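Local structure of oligogalacturonate lyase (Vibrio parahaemolyticus RIMD 2210633, 3C5M) at residues D57-Y63 with Q74-K79; D91-F95 with K106-E110. The protein probably cleaves oligogalacturonides, the short fragments of pectin breakdown, as a manganese-binding lyase built on a seven-bladed beta-propeller. All coordinates share one frame; numbering follows the deposited sequence.

Interaction 1 comes first along the chain. It closes the ten-residue loop 64-73, which holds most of the hairpin of strands 61-66 and 71-74, and joins the lead into the first strand to the segment leaving the second. The chain then crosses to the next propeller blade, where interaction 2 closes loop 96-105 and draws together the open end of the hairpin of strands 94-99 and 103-108. The two contacts follow in series, neither nesting nor crossing. Their centres are about 16 Å apart, yet they meet: F95 packs against Y62, L75 and T76, and L109 reaches L75. The 74-79 segment therefore helps fill the seam between the two blades.

Interaction 1: D57-Y63 with Q74-K79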
# COMPACT_ATOMS: atom_id res chain seq x y z
N ASP A 57 -5.95 9.55 20.74
CA ASP A 57 -5.92 8.92 22.06
C ASP A 57 -4.51 8.69 22.61
O ASP A 57 -4.26 7.72 23.34
CB ASP A 57 -6.71 7.62 22.03
CG ASP A 57 -6.96 7.04 23.41
OD1 ASP A 57 -7.24 7.82 24.35
OD2 ASP A 57 -6.88 5.80 23.57
N GLY A 58 -3.58 9.58 22.26
CA GLY A 58 -2.22 9.46 22.74
C GLY A 58 -1.45 8.31 22.14
O GLY A 58 -0.29 8.08 22.49
N ASN A 59 -2.09 7.57 21.25
CA ASN A 59 -1.45 6.43 20.62
C ASN A 59 -1.84 6.37 19.17
O ASN A 59 -2.95 6.74 18.80
CB ASN A 59 -1.86 5.14 21.29
CG ASN A 59 -1.04 4.84 22.52
OD1 ASN A 59 -1.51 4.19 23.45
ND2 ASN A 59 0.21 5.31 22.52
N ARG A 60 -0.91 5.91 18.35
CA ARG A 60 -1.18 5.76 16.93
C ARG A 60 -2.18 4.59 16.84
O ARG A 60 -1.76 3.44 16.91
CB ARG A 60 0.14 5.43 16.23
CG ARG A 60 0.13 5.52 14.71
CD ARG A 60 -0.10 6.96 14.24
NE ARG A 60 0.87 7.91 14.81
CZ ARG A 60 2.15 7.98 14.46
NH1 ARG A 60 2.65 7.17 13.53
NH2 ARG A 60 2.93 8.89 15.04
N ASN A 61 -3.48 4.89 16.70
CA ASN A 61 -4.57 3.89 16.60
C ASN A 61 -5.42 4.03 15.33
O ASN A 61 -5.29 5.00 14.61
CB ASN A 61 -5.52 4.00 17.79
CG ASN A 61 -4.85 3.74 19.11
OD1 ASN A 61 -4.17 2.71 19.28
ND2 ASN A 61 -5.03 4.66 20.08
N TYR A 62 -6.33 3.08 15.10
CA TYR A 62 -7.21 3.11 13.93
C TYR A 62 -8.55 3.78 14.17
O TYR A 62 -9.20 3.58 15.21
CB TYR A 62 -7.48 1.69 13.44
CG TYR A 62 -6.41 1.13 12.55
CD1 TYR A 62 -6.28 1.56 11.23
CD2 TYR A 62 -5.53 0.18 13.03
CE1 TYR A 62 -5.29 1.04 10.41
CE2 TYR A 62 -4.55 -0.35 12.22
CZ TYR A 62 -4.44 0.08 10.91
OH TYR A 62 -3.50 -0.50 10.09
N TYR A 63 -8.99 4.55 13.19
CA TYR A 63 -10.29 5.22 13.31
C TYR A 63 -11.11 4.93 12.05
O TYR A 63 -10.57 4.49 11.04
CB TYR A 63 -10.08 6.73 13.48
CG TYR A 63 -9.51 7.13 14.84
CD1 TYR A 63 -10.34 7.58 15.87
CD2 TYR A 63 -8.14 7.00 15.11
CE1 TYR A 63 -9.83 7.89 17.13
CE2 TYR A 63 -7.61 7.30 16.37
CZ TYR A 63 -8.46 7.74 17.38
OH TYR A 63 -7.96 8.01 18.63
N GLN A 74 -13.14 5.52 17.40
CA GLN A 74 -11.88 4.85 17.66
C GLN A 74 -12.10 3.34 17.53
O GLN A 74 -12.92 2.76 18.23
CB GLN A 74 -11.37 5.19 19.06
CG GLN A 74 -9.85 5.14 19.20
CD GLN A 74 -9.39 5.36 20.64
OE1 GLN A 74 -9.90 6.24 21.36
NE2 GLN A 74 -8.40 4.58 21.07
N LEU A 75 -11.36 2.73 16.62
CA LEU A 75 -11.46 1.29 16.34
C LEU A 75 -10.60 0.46 17.27
O LEU A 75 -11.05 -0.56 17.79
CB LEU A 75 -11.05 1.02 14.89
CG LEU A 75 -12.15 0.96 13.84
CD1 LEU A 75 -13.30 1.87 14.21
CD2 LEU A 75 -11.58 1.30 12.49
N THR A 76 -9.36 0.90 17.48
CA THR A 76 -8.42 0.18 18.33
C THR A 76 -7.79 1.09 19.37
O THR A 76 -7.70 2.30 19.17
CB THR A 76 -7.31 -0.42 17.48
OG1 THR A 76 -6.51 0.63 16.93
CG2 THR A 76 -7.89 -1.25 16.36
N GLU A 77 -7.35 0.51 20.48
CA GLU A 77 -6.73 1.26 21.57
C GLU A 77 -5.42 0.62 22.02
O GLU A 77 -5.09 -0.50 21.62
CB GLU A 77 -7.69 1.35 22.75
CG GLU A 77 -8.05 0.00 23.37
CD GLU A 77 -9.21 0.10 24.36
OE1 GLU A 77 -9.08 0.84 25.36
OE2 GLU A 77 -10.25 -0.56 24.13
N GLY A 78 -4.67 1.34 22.85
CA GLY A 78 -3.40 0.84 23.35
C GLY A 78 -2.29 1.03 22.33
O GLY A 78 -2.53 1.60 21.27
N LYS A 79 -1.09 0.56 22.64
CA LYS A 79 0.01 0.70 21.70
C LYS A 79 0.30 -0.58 20.95
O LYS A 79 -0.22 -1.65 21.28
CB LYS A 79 1.27 1.16 22.42
CG LYS A 79 1.63 0.32 23.63
CD LYS A 79 3.14 0.35 23.88
CE LYS A 79 3.88 -0.31 22.71
NZ LYS A 79 5.36 -0.27 22.84
O HOH W 1 -4.92 4.15 22.80
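Y63 and Q74 form an antiparallel non-hydrogen-bonded pair, with their CA atoms 4.6 Å apart, at the open end of a beta hairpin in one blade of the propeller. Just beyond this pair, L75 N donates to Y62 O over 2.7 Å. The backbone contact then passes to a side chain: Y62 N points almost straight at T76 OG1 (3.1 Å, 174°). The T76 hydroxyl, placed between its own backbone N and carbonyl carbon, is also paired with D81, so the loop is tied both to the strand and to itself. On this side Y62 CB packs on L75 CB, while the Y62 ring runs off toward F95 and Y97 and its OH bonds to N82 O.

Q74 carries the other face. Its CG lies anti to the backbone N (chi1 -152°) and the chain stays extended beyond it, which carries the side chain obliquely past the Y63 ring, with CG 3.4 Å from Y63 CE1. The amide is then fixed at both ends. OE1 accepts from A2 N, in the first modelled residue, and NE2 donates twice, to T76 O (3.0 Å) and to D57 OD2. Q74 NE2 meets D57 OD2 from above the carboxylate plane (42° out of it), the two side chains crossing at about a right angle. Further along, N59 lies beside the G78 backbone. A water bridges D57 and G78, accepting from G78 N at 2.8 Å and donating to D57 OD2 at 2.7 Å; its bond to N59 OD1 is weak.

Interaction 2: D91-F95 with K106-E110; sequences DERAF and KVDLE
V107 N donates to F95 O over 2.9 Å, and F95 N returns a bond to V107 O at 3.1 Å. This hydrogen-bonded antiparallel pair belongs to a beta hairpin, and the neighbouring A94 and D108 form the non-hydrogen-bonded pair. Where the strands part, L109 N still reaches R93 O at 3.1 Å, but from 46° above the carbonyl plane, as the chain turns out of the sheet. D108 shapes that exit: its OD1 accepts from E110 N at 2.7 Å in an Asx turn and from T111 N as well.

L109 folds back over the first strand. Its CG sits 3.6 Å from A94 CA, and its CD2 meets F95 CD1 with the two side chains crossing at about a right angle. The F95 ring also runs alongside V107, the ring atom CE1 lying 3.5 Å from V107 CB, so one aromatic ring packs on both aliphatic side chains.

The two strands are the inner pair of a four-stranded propeller blade, flanked by strands 87-88 and 114-119, and F95 and L109 pack against L75, in the loop that leads from strand 71-74 of the preceding blade.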
# COMPACT_ATOMS: atom_id res chain seq x y z
N ASP A 91 -16.91 -7.44 2.75
CA ASP A 91 -18.29 -7.29 3.22
C ASP A 91 -18.43 -6.00 4.02
O ASP A 91 -19.52 -5.63 4.43
CB ASP A 91 -18.72 -8.50 4.09
CG ASP A 91 -17.86 -8.67 5.35
OD1 ASP A 91 -16.61 -8.74 5.23
OD2 ASP A 91 -18.43 -8.76 6.45
N GLU A 92 -17.30 -5.34 4.25
CA GLU A 92 -17.28 -4.08 4.98
C GLU A 92 -17.87 -4.17 6.37
O GLU A 92 -18.37 -3.20 6.90
CB GLU A 92 -18.00 -2.99 4.17
CG GLU A 92 -17.55 -3.00 2.72
CD GLU A 92 -17.89 -1.74 1.97
OE1 GLU A 92 -18.91 -1.10 2.30
OE2 GLU A 92 -17.13 -1.41 1.03
N ARG A 93 -17.78 -5.35 6.98
CA ARG A 93 -18.30 -5.51 8.32
C ARG A 93 -17.17 -5.62 9.33
O ARG A 93 -17.38 -5.81 10.52
CB ARG A 93 -19.19 -6.75 8.39
CG ARG A 93 -20.40 -6.66 7.47
CD ARG A 93 -21.42 -7.71 7.84
NE ARG A 93 -21.90 -7.48 9.20
CZ ARG A 93 -22.48 -8.41 9.96
NH1 ARG A 93 -22.65 -9.64 9.49
NH2 ARG A 93 -22.89 -8.09 11.18
N ALA A 94 -15.95 -5.48 8.83
CA ALA A 94 -14.79 -5.57 9.69
C ALA A 94 -13.52 -5.13 8.97
O ALA A 94 -13.50 -4.98 7.74
CB ALA A 94 -14.64 -7.02 10.18
N PHE A 95 -12.46 -4.89 9.74
CA PHE A 95 -11.17 -4.53 9.15
C PHE A 95 -10.13 -5.36 9.86
O PHE A 95 -10.39 -5.88 10.95
CB PHE A 95 -10.89 -3.00 9.26
CG PHE A 95 -10.13 -2.59 10.49
CD1 PHE A 95 -10.78 -2.45 11.72
CD2 PHE A 95 -8.76 -2.33 10.43
CE1 PHE A 95 -10.08 -2.05 12.86
CE2 PHE A 95 -8.04 -1.94 11.56
CZ PHE A 95 -8.70 -1.80 12.79
N LYS A 106 -8.82 -9.18 13.78
CA LYS A 106 -10.00 -8.97 12.96
C LYS A 106 -10.94 -8.19 13.88
O LYS A 106 -11.26 -8.65 14.98
CB LYS A 106 -10.66 -10.29 12.58
CG LYS A 106 -11.79 -10.08 11.59
CD LYS A 106 -12.66 -11.29 11.52
CE LYS A 106 -13.80 -11.10 10.55
NZ LYS A 106 -14.77 -12.22 10.67
N VAL A 107 -11.38 -7.02 13.43
CA VAL A 107 -12.24 -6.17 14.25
C VAL A 107 -13.62 -5.89 13.65
O VAL A 107 -13.73 -5.39 12.55
CB VAL A 107 -11.58 -4.80 14.49
CG1 VAL A 107 -12.40 -4.00 15.47
CG2 VAL A 107 -10.15 -4.98 14.94
N ASP A 108 -14.67 -6.18 14.41
CA ASP A 108 -16.03 -5.92 13.94
C ASP A 108 -16.21 -4.40 13.94
O ASP A 108 -16.07 -3.75 14.98
CB ASP A 108 -17.03 -6.58 14.89
CG ASP A 108 -18.46 -6.55 14.37
OD1 ASP A 108 -18.93 -5.46 13.98
OD2 ASP A 108 -19.12 -7.62 14.36
N LEU A 109 -16.51 -3.82 12.78
CA LEU A 109 -16.68 -2.37 12.67
C LEU A 109 -17.91 -1.85 13.37
O LEU A 109 -18.10 -0.63 13.50
CB LEU A 109 -16.73 -1.97 11.21
CG LEU A 109 -15.39 -2.12 10.52
CD1 LEU A 109 -15.52 -1.75 9.04
CD2 LEU A 109 -14.39 -1.22 11.23
N GLU A 110 -18.75 -2.77 13.83
CA GLU A 110 -19.99 -2.43 14.51
C GLU A 110 -19.81 -2.52 16.01
O GLU A 110 -19.85 -1.51 16.71
CB GLU A 110 -21.09 -3.38 14.07
CG GLU A 110 -22.26 -2.73 13.34
CD GLU A 110 -23.25 -2.06 14.29
OE1 GLU A 110 -22.84 -1.13 15.03
OE2 GLU A 110 -24.43 -2.49 14.30